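Alpha,alpha-trehalose-phosphate synthase (UDP-forming) (Burkholderia xenovorans, PDB 5V0T) belongs to glycosyltransferase family 20 and has the GT-B fold, with uridine-5'-diphosphate and 6-O-phosphono-alpha-D-glucopyranose bound in this structure. Local coordinates at residues Asp81-Gln84 / Tyr85-Phe89; Asp323-Leu326 / Gln327-Glu331; Lys383-Val386 / Ser387-Pro391; Arg458-Phe461 / Met462-Leu465. All coordinates share one frame; numbering follows the deposited sequence.

How the contacts relate
All four contacts are local: 1, 2 and 4 each lie within one helix, and 3 runs over the end of helix 380-388. Contacts 1 and 3 are buried and each touches a ligand. Contact 1 offers a tyrosine hydroxyl to the phosphate of 6-O-phosphono-alpha-D-glucopyranose. Contact 3 offers a carboxylate to the ribose of uridine-5'-diphosphate. They lie on opposite sides of the chain's centre, their centres about 37 Å apart. Contact 2 is a surface contact with a salt bridge and a bridging water. Contact 4 is partly buried, with a polar outer side and aromatic packing inward. Contacts 2 and 3 lie on helices that connect strands of the six-stranded parallel sheet. Contact 4 packs on the other sheet.

Contact 1: Asp81-Gln84 / Tyr85-Phe89; sequences DYDQ and YYRGF. With G6P (6-O-phosphono-alpha-D-glucopyranose), chain J.
Arg87 lies against Tyr82 on helix 79-98, with Asp83 and Tyr86 alongside. The Arg87 side chain can be followed outward. Its CB rests near the carbonyl oxygens of Tyr82 and Asp83. CG reaches the Tyr82 ring near CE2 and CZ. CD comes nearest, 3.3 Å from Tyr82 CE2, and approaches the ring obliquely. A bend about the CG-CD bond (chi3 67°) then brings the guanidinium to Asp83. Arg87 NH1 forms a salt bridge with Asp83 OD1 at 2.9 Å. The bond is bent, 142° at the hydrogen, and NH1 comes from above the carboxylate plane. Arg87 NH2 bonds to the backbone oxygen of Asp317. Tyr82 OH bonds to the carboxylate of the same Asp317, which therefore fixes both side chains.

Tyr82 and Tyr86 point the same way. Their rings are near parallel, at 22°, but slid apart so that they barely overlap. The closest atoms are Tyr82 CE1 and Tyr86 CD2, at 3.3 Å. In the backbone, Tyr82 O accepts from Tyr86 N at 3.2 Å and from Arg87 N at 2.9 Å. The second bond spans five residues, as does the 2.9 Å bond from Phe89 N to Gln84 O. Both mark a wider, pi-type turn in the helix.

Trp50 meets the Tyr86 ring from outside the helix. Tyr86 OH donates to G6P O2P at 2.6 Å, with the oxygen near the ring plane. Arg18 and Arg315 also bond to this ligand. The helix with its pi-type turn thus contributes Tyr86 to the 6-O-phosphono-alpha-D-glucopyranose pocket.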
loop_
_atom_site.group_PDB
_atom_site.type_symbol
_atom_site.label_atom_id
_atom_site.label_comp_id
_atom_site.label_asym_id
_atom_site.label_seq_id
_atom_site.Cartn_x
_atom_site.Cartn_y
_atom_site.Cartn_z
ATOM N N ASP A 81 23.436 -3.863 -6.734
ATOM C CA ASP A 81 22.290 -4.610 -6.226
ATOM C C ASP A 81 21.041 -3.739 -6.170
ATOM O O ASP A 81 19.942 -4.185 -6.532
ATOM C CB ASP A 81 22.620 -5.176 -4.848
ATOM C CG ASP A 81 23.723 -6.210 -4.908
ATOM O OD1 ASP A 81 23.986 -6.712 -6.019
ATOM O OD2 ASP A 81 24.325 -6.515 -3.860
ATOM N N TYR A 82 21.195 -2.495 -5.713
ATOM C CA TYR A 82 20.080 -1.556 -5.699
ATOM C C TYR A 82 19.521 -1.344 -7.105
ATOM O O TYR A 82 18.296 -1.353 -7.305
ATOM C CB TYR A 82 20.550 -0.239 -5.070
ATOM C CG TYR A 82 19.577 0.915 -5.140
ATOM C CD1 TYR A 82 18.489 1.007 -4.263
ATOM C CD2 TYR A 82 19.766 1.942 -6.055
ATOM C CE1 TYR A 82 17.605 2.090 -4.316
ATOM C CE2 TYR A 82 18.882 3.019 -6.120
ATOM C CZ TYR A 82 17.803 3.086 -5.253
ATOM O OH TYR A 82 16.943 4.165 -5.335
ATOM N N ASP A 83 20.401 -1.195 -8.100
ATOM C CA ASP A 83 19.938 -0.936 -9.462
ATOM C C ASP A 83 19.231 -2.149 -10.061
ATOM O O ASP A 83 18.209 -2.000 -10.740
ATOM C CB ASP A 83 21.107 -0.514 -10.348
ATOM C CG ASP A 83 21.535 0.928 -10.112
ATOM O OD1 ASP A 83 20.701 1.741 -9.660
ATOM O OD2 ASP A 83 22.709 1.247 -10.383
ATOM N N GLN A 84 19.739 -3.360 -9.813
ATOM C CA GLN A 84 19.185 -4.529 -10.495
ATOM C C GLN A 84 17.963 -5.072 -9.774
ATOM O O GLN A 84 16.955 -5.408 -10.405
ATOM C CB GLN A 84 20.242 -5.634 -10.623
ATOM C CG GLN A 84 21.397 -5.277 -11.528
ATOM C CD GLN A 84 22.534 -6.304 -11.495
ATOM O OE1 GLN A 84 22.426 -7.370 -10.890
ATOM N NE2 GLN A 84 23.635 -5.967 -12.144
ATOM N N TYR A 85 18.041 -5.166 -8.451
ATOM C CA TYR A 85 17.018 -5.833 -7.660
ATOM C C TYR A 85 15.853 -4.902 -7.341
ATOM O O TYR A 85 14.680 -5.290 -7.464
ATOM C CB TYR A 85 17.666 -6.371 -6.382
ATOM C CG TYR A 85 16.833 -6.401 -5.119
ATOM C CD1 TYR A 85 16.017 -7.490 -4.831
ATOM C CD2 TYR A 85 16.924 -5.373 -4.173
ATOM C CE1 TYR A 85 15.282 -7.546 -3.657
ATOM C CE2 TYR A 85 16.184 -5.414 -2.987
ATOM C CZ TYR A 85 15.373 -6.518 -2.742
ATOM O OH TYR A 85 14.639 -6.612 -1.594
ATOM N N TYR A 86 16.148 -3.667 -6.949
ATOM C CA TYR A 86 15.107 -2.761 -6.472
ATOM C C TYR A 86 14.609 -1.828 -7.570
ATOM O O TYR A 86 13.429 -1.879 -7.938
ATOM C CB TYR A 86 15.633 -1.982 -5.261
ATOM C CG TYR A 86 14.723 -0.880 -4.745
ATOM C CD1 TYR A 86 13.688 -1.157 -3.856
ATOM C CD2 TYR A 86 14.916 0.439 -5.134
ATOM C CE1 TYR A 86 12.855 -0.133 -3.375
ATOM C CE2 TYR A 86 14.105 1.460 -4.661
ATOM C CZ TYR A 86 13.078 1.170 -3.777
ATOM O OH TYR A 86 12.281 2.201 -3.317
ATOM N N ARG A 87 15.484 -0.968 -8.107
ATOM C CA ARG A 87 15.069 -0.109 -9.213
ATOM C C ARG A 87 14.735 -0.925 -10.456
ATOM O O ARG A 87 13.882 -0.517 -11.252
ATOM C CB ARG A 87 16.165 0.904 -9.558
ATOM C CG ARG A 87 16.318 2.048 -8.578
ATOM C CD ARG A 87 17.390 3.040 -9.041
ATOM N NE ARG A 87 17.014 3.746 -10.256
ATOM C CZ ARG A 87 17.631 3.606 -11.422
ATOM N NH1 ARG A 87 18.665 2.786 -11.519
ATOM N NH2 ARG A 87 17.216 4.291 -12.483
ATOM N N GLY A 88 15.402 -2.067 -10.639
ATOM C CA GLY A 88 15.255 -2.866 -11.837
ATOM C C GLY A 88 14.050 -3.777 -11.773
ATOM O O GLY A 88 12.930 -3.352 -12.064
ATOM N N PHE A 89 14.256 -5.032 -11.374
ATOM C CA PHE A 89 13.174 -5.996 -11.498
ATOM C C PHE A 89 11.997 -5.655 -10.591
ATOM O O PHE A 89 10.846 -5.734 -11.027
ATOM C CB PHE A 89 13.666 -7.412 -11.218
ATOM C CG PHE A 89 12.700 -8.465 -11.660
ATOM C CD1 PHE A 89 12.533 -8.741 -13.023
ATOM C CD2 PHE A 89 11.957 -9.175 -10.732
ATOM C CE1 PHE A 89 11.628 -9.693 -13.453
ATOM C CE2 PHE A 89 11.067 -10.152 -11.143
ATOM C CZ PHE A 89 10.896 -10.409 -12.510
HETATM C C1 G6P J . 4.056 0.077 -1.166
HETATM C C2 G6P J . 4.744 -1.276 -1.232
HETATM C C3 G6P J . 5.793 -1.397 -0.125
HETATM C C4 G6P J . 6.765 -0.218 -0.225
HETATM C C5 G6P J . 5.983 1.096 -0.182
HETATM C C6 G6P J . 6.937 2.290 -0.233
HETATM O O1 G6P J . 3.395 0.148 0.091
HETATM O O2 G6P J . 3.757 -2.319 -1.132
HETATM O O3 G6P J . 6.504 -2.630 -0.325
HETATM O O4 G6P J . 7.686 -0.247 0.885
HETATM O O5 G6P J . 5.028 1.132 -1.255
HETATM O O6 G6P J . 7.778 2.197 -1.396
HETATM P P G6P J . 9.380 2.184 -1.218
HETATM O O1P G6P J . 9.771 3.585 -0.824
HETATM O O2P G6P J . 9.890 1.733 -2.558
HETATM O O3P G6P J . 9.640 1.189 -0.110
#

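Contact 2: Asp323-Leu326 / Gln327-Glu331; sequences DIRL and QLEGE
Arg325 and Glu329 pair one helical turn apart. Arg325 NE donates to Glu329 OE1 at 2.9 Å, and the bond is fairly straight at 159°. The oxygen lies in the guanidinium plane, at its edge. From the carboxylate's side, NE arrives on the syn side, 30° out of plane. The two flat groups are steeply turned against each other, at 74°. Arg325 is extended from CG to NE, and its CG also lies 3.4 Å from Glu329 OE1.

A water at the guanidinium edge bridges the pair. It accepts from Arg325 NH2 at 2.9 Å and donates to Glu329 OE1 at 2.7 Å. Tyr349 OH bonds to the same OE1. This oxygen therefore has three partners, which probably stabilise its negative charge.

Tyr349 belongs to strand 347-350. Helix 319-339 is the helix of a beta-alpha-beta unit, and it joins strand 305-310 to that strand. The buried Leu328 packs inward on Tyr349, and on Leu284 and Phe288 of helix 284-297.

Ordinary helical bonds hold the backbone, such as Glu329 N to Arg325 O at 2.9 Å. Elsewhere on the turn, Ile324 CD1 lies 3.9 Å from Gln327 OE1.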
loop_
_atom_site.group_PDB
_atom_site.type_symbol
_atom_site.label_atom_id
_atom_site.label_comp_id
_atom_site.label_asym_id
_atom_site.label_seq_id
_atom_site.Cartn_x
_atom_site.Cartn_y
_atom_site.Cartn_z
ATOM N N ASP A 323 8.238 10.971 -14.868
ATOM C CA ASP A 323 7.231 11.264 -15.890
ATOM C C ASP A 323 5.871 11.550 -15.265
ATOM O O ASP A 323 5.222 12.542 -15.606
ATOM C CB ASP A 323 7.113 10.097 -16.882
ATOM C CG ASP A 323 8.323 9.960 -17.790
ATOM O OD1 ASP A 323 9.038 10.958 -18.020
ATOM O OD2 ASP A 323 8.552 8.837 -18.286
ATOM N N ILE A 324 5.400 10.677 -14.371
ATOM C CA ILE A 324 4.074 10.919 -13.792
ATOM C C ILE A 324 4.082 12.199 -12.972
ATOM O O ILE A 324 3.072 12.916 -12.913
ATOM C CB ILE A 324 3.571 9.700 -12.972
ATOM C CG1 ILE A 324 2.161 9.941 -12.394
ATOM C CG2 ILE A 324 4.534 9.320 -11.826
ATOM C CD1 ILE A 324 1.074 10.237 -13.479
ATOM N N ARG A 325 5.212 12.528 -12.336
ATOM C CA ARG A 325 5.273 13.793 -11.611
ATOM C C ARG A 325 5.079 14.967 -12.562
ATOM O O ARG A 325 4.285 15.875 -12.292
ATOM C CB ARG A 325 6.601 13.935 -10.859
ATOM C CG ARG A 325 6.765 15.327 -10.209
ATOM C CD ARG A 325 8.203 15.538 -9.666
ATOM N NE ARG A 325 8.364 16.826 -8.984
ATOM C CZ ARG A 325 9.544 17.279 -8.568
ATOM N NH1 ARG A 325 10.633 16.545 -8.773
ATOM N NH2 ARG A 325 9.642 18.447 -7.937
ATOM N N LEU A 326 5.799 14.961 -13.690
ATOM C CA LEU A 326 5.667 16.037 -14.666
ATOM C C LEU A 326 4.237 16.160 -15.170
ATOM O O LEU A 326 3.709 17.275 -15.307
ATOM C CB LEU A 326 6.610 15.800 -15.840
ATOM C CG LEU A 326 8.104 15.984 -15.601
ATOM C CD1 LEU A 326 8.876 15.463 -16.817
ATOM C CD2 LEU A 326 8.415 17.469 -15.346
ATOM N N GLN A 327 3.602 15.028 -15.465
ATOM C CA GLN A 327 2.242 15.079 -15.978
ATOM C C GLN A 327 1.311 15.710 -14.955
ATOM O O GLN A 327 0.519 16.598 -15.296
ATOM C CB GLN A 327 1.762 13.682 -16.367
ATOM C CG GLN A 327 0.386 13.713 -17.030
ATOM C CD GLN A 327 -0.089 12.374 -17.565
ATOM O OE1 GLN A 327 0.387 11.307 -17.157
ATOM N NE2 GLN A 327 -1.046 12.428 -18.490
ATOM N N LEU A 328 1.440 15.307 -13.687
ATOM C CA LEU A 328 0.546 15.803 -12.639
ATOM C C LEU A 328 0.756 17.285 -12.386
ATOM O O LEU A 328 -0.207 18.026 -12.145
ATOM C CB LEU A 328 0.760 15.025 -11.343
ATOM C CG LEU A 328 -0.256 15.346 -10.236
ATOM C CD1 LEU A 328 -1.670 14.950 -10.729
ATOM C CD2 LEU A 328 0.116 14.621 -8.930
ATOM N N GLU A 329 2.010 17.730 -12.414
ATOM C CA GLU A 329 2.284 19.139 -12.176
ATOM C C GLU A 329 1.685 20.016 -13.270
ATOM O O GLU A 329 1.164 21.099 -12.982
ATOM C CB GLU A 329 3.791 19.336 -12.022
ATOM C CG GLU A 329 4.202 18.797 -10.652
ATOM C CD GLU A 329 5.688 18.721 -10.388
ATOM O OE1 GLU A 329 6.025 18.465 -9.211
ATOM O OE2 GLU A 329 6.513 18.873 -11.322
ATOM N N GLY A 330 1.719 19.553 -14.525
ATOM C CA GLY A 330 1.050 20.287 -15.585
ATOM C C GLY A 330 -0.458 20.332 -15.405
ATOM O O GLY A 330 -1.093 21.337 -15.722
ATOM N N GLU A 331 -1.051 19.240 -14.898
ATOM C CA GLU A 331 -2.478 19.230 -14.574
ATOM C C GLU A 331 -2.815 20.289 -13.531
ATOM O O GLU A 331 -3.763 21.062 -13.698
ATOM C CB GLU A 331 -2.909 17.843 -14.066
ATOM C CG GLU A 331 -2.769 16.724 -15.083
ATOM C CD GLU A 331 -3.797 16.820 -16.207
ATOM O OE1 GLU A 331 -5.008 16.803 -15.911
ATOM O OE2 GLU A 331 -3.400 16.918 -17.388
HETATM O O HOH W 1 7.178 19.787 -7.172
#

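Contact 3: Lys383-Val386 / Ser387-Pro391; sequences KEYV and SAQDP. With UDP (uridine-5'-diphosphate), chain I.
Lys383 O is gripped twice by Ser387. Ser387 N donates to it at 3.0 Å and Ser387 OG at 2.8 Å, from opposite faces of the carbonyl plane. The hydroxyl can do this because OG sits beside its own backbone N (chi1 -65°).

Tyr385 O is held by the Gln389 amide. Gln389 NE2 donates at 3.0 Å, in a nearly straight bond of 164°. Ala388 N, bonded mainly to Glu384 O, adds a weak bond to Tyr385 O. Gln389 bends at chi2, which folds the amide back over the Tyr385 ring. NE2 lies over one face, offset toward the rim, 3.3 Å from Tyr385 CE1. The amide is fixed further by bonds from NE2 to Phe363 O and from Gly395 N to OE1.

Glu384 extends away to the ribose of uridine-5'-diphosphate. Its OE1 accepts from UDP O3' at 2.6 Å, and OE2 accepts from UDP O2' at 2.6 Å. Arg356 forms a salt bridge with OE1.

Helix 380-388 connects strands 368-371 and 396-400 in a beta-alpha-beta unit. It packs on three helices: Ser387 on Ile246 of helix 243-252, Val386 on Met445 of helix 435-451, and Ala388 on Phe363 of helix 356-363.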
loop_
_atom_site.group_PDB
_atom_site.type_symbol
_atom_site.label_atom_id
_atom_site.label_comp_id
_atom_site.label_asym_id
_atom_site.label_seq_id
_atom_site.Cartn_x
_atom_site.Cartn_y
_atom_site.Cartn_z
ATOM N N LYS A 383 -8.517 3.832 4.965
ATOM C CA LYS A 383 -8.932 3.383 6.288
ATOM C C LYS A 383 -8.591 4.421 7.350
ATOM O O LYS A 383 -9.363 4.629 8.296
ATOM C CB LYS A 383 -8.292 2.030 6.617
ATOM C CG LYS A 383 -8.750 0.926 5.654
ATOM C CD LYS A 383 -8.314 -0.462 6.106
ATOM C CE LYS A 383 -8.945 -1.540 5.230
ATOM N NZ LYS A 383 -8.596 -2.901 5.734
ATOM N N GLU A 384 -7.444 5.092 7.192
ATOM C CA GLU A 384 -7.051 6.167 8.098
ATOM C C GLU A 384 -7.982 7.371 7.991
ATOM O O GLU A 384 -8.323 7.984 9.014
ATOM C CB GLU A 384 -5.602 6.577 7.812
ATOM C CG GLU A 384 -4.575 5.474 8.154
ATOM C CD GLU A 384 -3.169 5.769 7.619
ATOM O OE1 GLU A 384 -2.264 4.947 7.850
ATOM O OE2 GLU A 384 -2.968 6.813 6.965
ATOM N N TYR A 385 -8.371 7.755 6.769
ATOM C CA TYR A 385 -9.295 8.879 6.616
ATOM C C TYR A 385 -10.593 8.619 7.376
ATOM O O TYR A 385 -11.065 9.470 8.138
ATOM C CB TYR A 385 -9.594 9.170 5.132
ATOM C CG TYR A 385 -10.693 10.193 4.995
ATOM C CD1 TYR A 385 -10.416 11.552 5.103
ATOM C CD2 TYR A 385 -12.027 9.802 4.832
ATOM C CE1 TYR A 385 -11.441 12.512 5.043
ATOM C CE2 TYR A 385 -13.057 10.753 4.777
ATOM C CZ TYR A 385 -12.750 12.101 4.870
ATOM O OH TYR A 385 -13.755 13.044 4.804
ATOM N N VAL A 386 -11.180 7.438 7.193
ATOM C CA VAL A 386 -12.424 7.136 7.886
ATOM C C VAL A 386 -12.209 7.143 9.397
ATOM O O VAL A 386 -13.018 7.695 10.153
ATOM C CB VAL A 386 -12.984 5.788 7.402
ATOM C CG1 VAL A 386 -14.116 5.343 8.314
ATOM C CG2 VAL A 386 -13.446 5.895 5.942
ATOM N N SER A 387 -11.119 6.519 9.854
ATOM C CA SER A 387 -10.836 6.403 11.285
ATOM C C SER A 387 -10.648 7.763 11.949
ATOM O O SER A 387 -10.941 7.913 13.137
ATOM C CB SER A 387 -9.575 5.558 11.496
ATOM O OG SER A 387 -9.761 4.218 11.077
ATOM N N ALA A 388 -10.138 8.752 11.209
ATOM C CA ALA A 388 -9.845 10.053 11.802
ATOM C C ALA A 388 -11.099 10.880 12.074
ATOM O O ALA A 388 -11.029 11.850 12.842
ATOM C CB ALA A 388 -8.907 10.843 10.875
ATOM N N GLN A 389 -12.232 10.530 11.459
ATOM C CA GLN A 389 -13.387 11.416 11.447
ATOM C C GLN A 389 -13.976 11.605 12.839
ATOM O O GLN A 389 -13.936 10.715 13.695
ATOM C CB GLN A 389 -14.473 10.887 10.500
ATOM C CG GLN A 389 -14.036 10.897 9.038
ATOM C CD GLN A 389 -13.479 12.249 8.637
ATOM O OE1 GLN A 389 -14.189 13.261 8.685
ATOM N NE2 GLN A 389 -12.193 12.283 8.275
ATOM N N ASP A 390 -14.514 12.795 13.059
ATOM C CA ASP A 390 -15.330 13.049 14.241
ATOM C C ASP A 390 -16.692 12.407 14.019
ATOM O O ASP A 390 -17.402 12.803 13.091
ATOM C CB ASP A 390 -15.457 14.551 14.460
ATOM C CG ASP A 390 -16.347 14.927 15.646
ATOM O OD1 ASP A 390 -16.916 14.047 16.334
ATOM O OD2 ASP A 390 -16.467 16.147 15.883
ATOM N N PRO A 391 -17.092 11.414 14.819
ATOM C CA PRO A 391 -18.393 10.769 14.570
ATOM C C PRO A 391 -19.568 11.733 14.661
ATOM O O PRO A 391 -20.610 11.481 14.043
ATOM C CB PRO A 391 -18.461 9.681 15.653
ATOM C CG PRO A 391 -17.486 10.124 16.711
ATOM C CD PRO A 391 -16.381 10.808 15.956
HETATM N N1 UDP I . 1.975 8.411 4.811
HETATM C C2 UDP I . 2.762 9.119 5.705
HETATM N N3 UDP I . 3.204 10.330 5.258
HETATM C C4 UDP I . 2.944 10.905 4.034
HETATM C C5 UDP I . 2.115 10.116 3.160
HETATM C C6 UDP I . 1.657 8.925 3.574
HETATM O O2 UDP I . 3.058 8.695 6.809
HETATM O O4 UDP I . 3.415 12.019 3.776
HETATM C "C1'" UDP I . 1.465 7.107 5.246
HETATM C "C2'" UDP I . -0.059 7.033 5.298
HETATM O "O2'" UDP I . -0.522 7.536 6.539
HETATM C "C3'" UDP I . -0.282 5.527 5.141
HETATM C "C4'" UDP I . 0.850 5.118 4.190
HETATM O "O4'" UDP I . 1.865 6.139 4.304
HETATM O "O3'" UDP I . -0.149 4.818 6.369
HETATM C "C5'" UDP I . 0.454 4.955 2.747
HETATM O "O5'" UDP I . -0.105 3.635 2.603
HETATM P PA UDP I . -1.149 3.304 1.461
HETATM O O1A UDP I . -2.230 4.362 1.384
HETATM O O2A UDP I . -1.616 1.915 1.697
HETATM O O3A UDP I . -0.338 3.400 0.108
HETATM P PB UDP I . 1.124 3.003 -0.357
HETATM O O1B UDP I . 1.451 1.766 0.484
HETATM O O2B UDP I . 0.909 2.588 -1.828
HETATM O O3B UDP I . 2.080 4.123 -0.181
#

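Contact 4: Arg458-Phe461 / Met462-Leu465; sequences RDNF and MRDL
On helix 454-466, the last modelled helix of the chain, Asn460 and Arg463 pair on the outer side. Arg463 NH1 donates to Asn460 OD1 at 2.8 Å, and the bond is nearly straight at 162°. The oxygen lies in the guanidinium plane, at its edge. A bend at chi3 (-45°) curls the arginine back along the helix. This also puts the centre of the guanidinium over Asp459 O, which faces it from 4.0 Å above the plane. The same carbonyl oxygen accepts from Arg463 N at 2.8 Å. A water joins the pair, donating to Asn460 OD1 at 2.8 Å and accepting from Arg463 NH2 at 2.6 Å.

As is usual in GT-B proteins, the C-terminal helix crosses back to pack on the N-terminal domain. Here it lies against strands 135-139 and 191-194, where Phe461 stacks on Trp137 and meets Tyr237 edge-to-face. Phe461 CE1 lies 3.9 Å from Leu465 CD2. Met462 lies on Val135 and Trp137, with its CG 3.2 Å from Arg458 O. Arg458 forms a salt bridge with Asp459.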
loop_
_atom_site.group_PDB
_atom_site.type_symbol
_atom_site.label_atom_id
_atom_site.label_comp_id
_atom_site.label_asym_id
_atom_site.label_seq_id
_atom_site.Cartn_x
_atom_site.Cartn_y
_atom_site.Cartn_z
ATOM N N ARG A 458 -2.786 -9.892 11.817
ATOM C CA ARG A 458 -1.561 -10.591 12.180
ATOM C C ARG A 458 -1.871 -11.935 12.833
ATOM O O ARG A 458 -1.276 -12.961 12.481
ATOM C CB ARG A 458 -0.717 -9.713 13.105
ATOM C CG ARG A 458 0.582 -10.370 13.570
ATOM C CD ARG A 458 1.040 -9.812 14.930
ATOM N NE ARG A 458 0.068 -10.069 15.990
ATOM C CZ ARG A 458 -0.479 -9.139 16.771
ATOM N NH1 ARG A 458 -0.147 -7.859 16.643
ATOM N NH2 ARG A 458 -1.361 -9.495 17.689
ATOM N N ASP A 459 -2.807 -11.952 13.791
ATOM C CA ASP A 459 -3.143 -13.200 14.472
ATOM C C ASP A 459 -3.681 -14.243 13.498
ATOM O O ASP A 459 -3.367 -15.434 13.624
ATOM C CB ASP A 459 -4.168 -12.955 15.585
ATOM C CG ASP A 459 -3.586 -12.185 16.762
ATOM O OD1 ASP A 459 -2.341 -12.128 16.874
ATOM O OD2 ASP A 459 -4.377 -11.644 17.570
ATOM N N ASN A 460 -4.505 -13.820 12.533
ATOM C CA ASN A 460 -5.081 -14.771 11.585
ATOM C C ASN A 460 -4.000 -15.408 10.725
ATOM O O ASN A 460 -4.004 -16.622 10.509
ATOM C CB ASN A 460 -6.114 -14.088 10.689
ATOM C CG ASN A 460 -7.402 -13.796 11.399
ATOM O OD1 ASN A 460 -7.704 -14.391 12.430
ATOM N ND2 ASN A 460 -8.180 -12.883 10.842
ATOM N N PHE A 461 -3.080 -14.594 10.202
ATOM C CA PHE A 461 -2.029 -15.134 9.346
ATOM C C PHE A 461 -1.121 -16.059 10.140
ATOM O O PHE A 461 -0.788 -17.160 9.686
ATOM C CB PHE A 461 -1.220 -13.998 8.710
ATOM C CG PHE A 461 -0.224 -14.466 7.688
ATOM C CD1 PHE A 461 1.063 -14.829 8.067
ATOM C CD2 PHE A 461 -0.586 -14.576 6.354
ATOM C CE1 PHE A 461 1.983 -15.279 7.128
ATOM C CE2 PHE A 461 0.322 -15.023 5.394
ATOM C CZ PHE A 461 1.614 -15.371 5.782
ATOM N N MET A 462 -0.725 -15.626 11.340
ATOM C CA MET A 462 0.176 -16.423 12.170
ATOM C C MET A 462 -0.482 -17.725 12.614
ATOM O O MET A 462 0.181 -18.766 12.698
ATOM C CB MET A 462 0.631 -15.599 13.380
ATOM C CG MET A 462 1.540 -14.428 13.005
ATOM S SD MET A 462 3.052 -14.986 12.161
ATOM C CE MET A 462 3.912 -15.677 13.556
ATOM N N ARG A 463 -1.784 -17.686 12.904
ATOM C CA ARG A 463 -2.495 -18.911 13.264
ATOM C C ARG A 463 -2.456 -19.918 12.124
ATOM O O ARG A 463 -2.239 -21.114 12.346
ATOM C CB ARG A 463 -3.945 -18.591 13.632
ATOM C CG ARG A 463 -4.807 -19.832 13.861
ATOM C CD ARG A 463 -6.275 -19.487 14.112
ATOM N NE ARG A 463 -6.425 -18.385 15.061
ATOM C CZ ARG A 463 -6.867 -17.171 14.733
ATOM N NH1 ARG A 463 -7.219 -16.907 13.480
ATOM N NH2 ARG A 463 -6.961 -16.223 15.659
ATOM N N ASP A 464 -2.664 -19.450 10.893
ATOM C CA ASP A 464 -2.640 -20.352 9.748
ATOM C C ASP A 464 -1.229 -20.826 9.441
ATOM O O ASP A 464 -1.043 -21.973 9.015
ATOM C CB ASP A 464 -3.249 -19.659 8.525
ATOM C CG ASP A 464 -4.763 -19.554 8.614
ATOM O OD1 ASP A 464 -5.346 -20.309 9.411
ATOM O OD2 ASP A 464 -5.370 -18.746 7.876
ATOM N N LEU A 465 -0.229 -19.964 9.647
ATOM C CA LEU A 465 1.151 -20.331 9.336
ATOM C C LEU A 465 1.663 -21.405 10.286
ATOM O O LEU A 465 2.367 -22.330 9.867
ATOM C CB LEU A 465 2.044 -19.086 9.385
ATOM C CG LEU A 465 3.556 -19.243 9.161
ATOM C CD1 LEU A 465 3.847 -20.060 7.908
ATOM C CD2 LEU A 465 4.204 -17.867 9.051
HETATM O O HOH W 2 -7.756 -13.771 15.151
#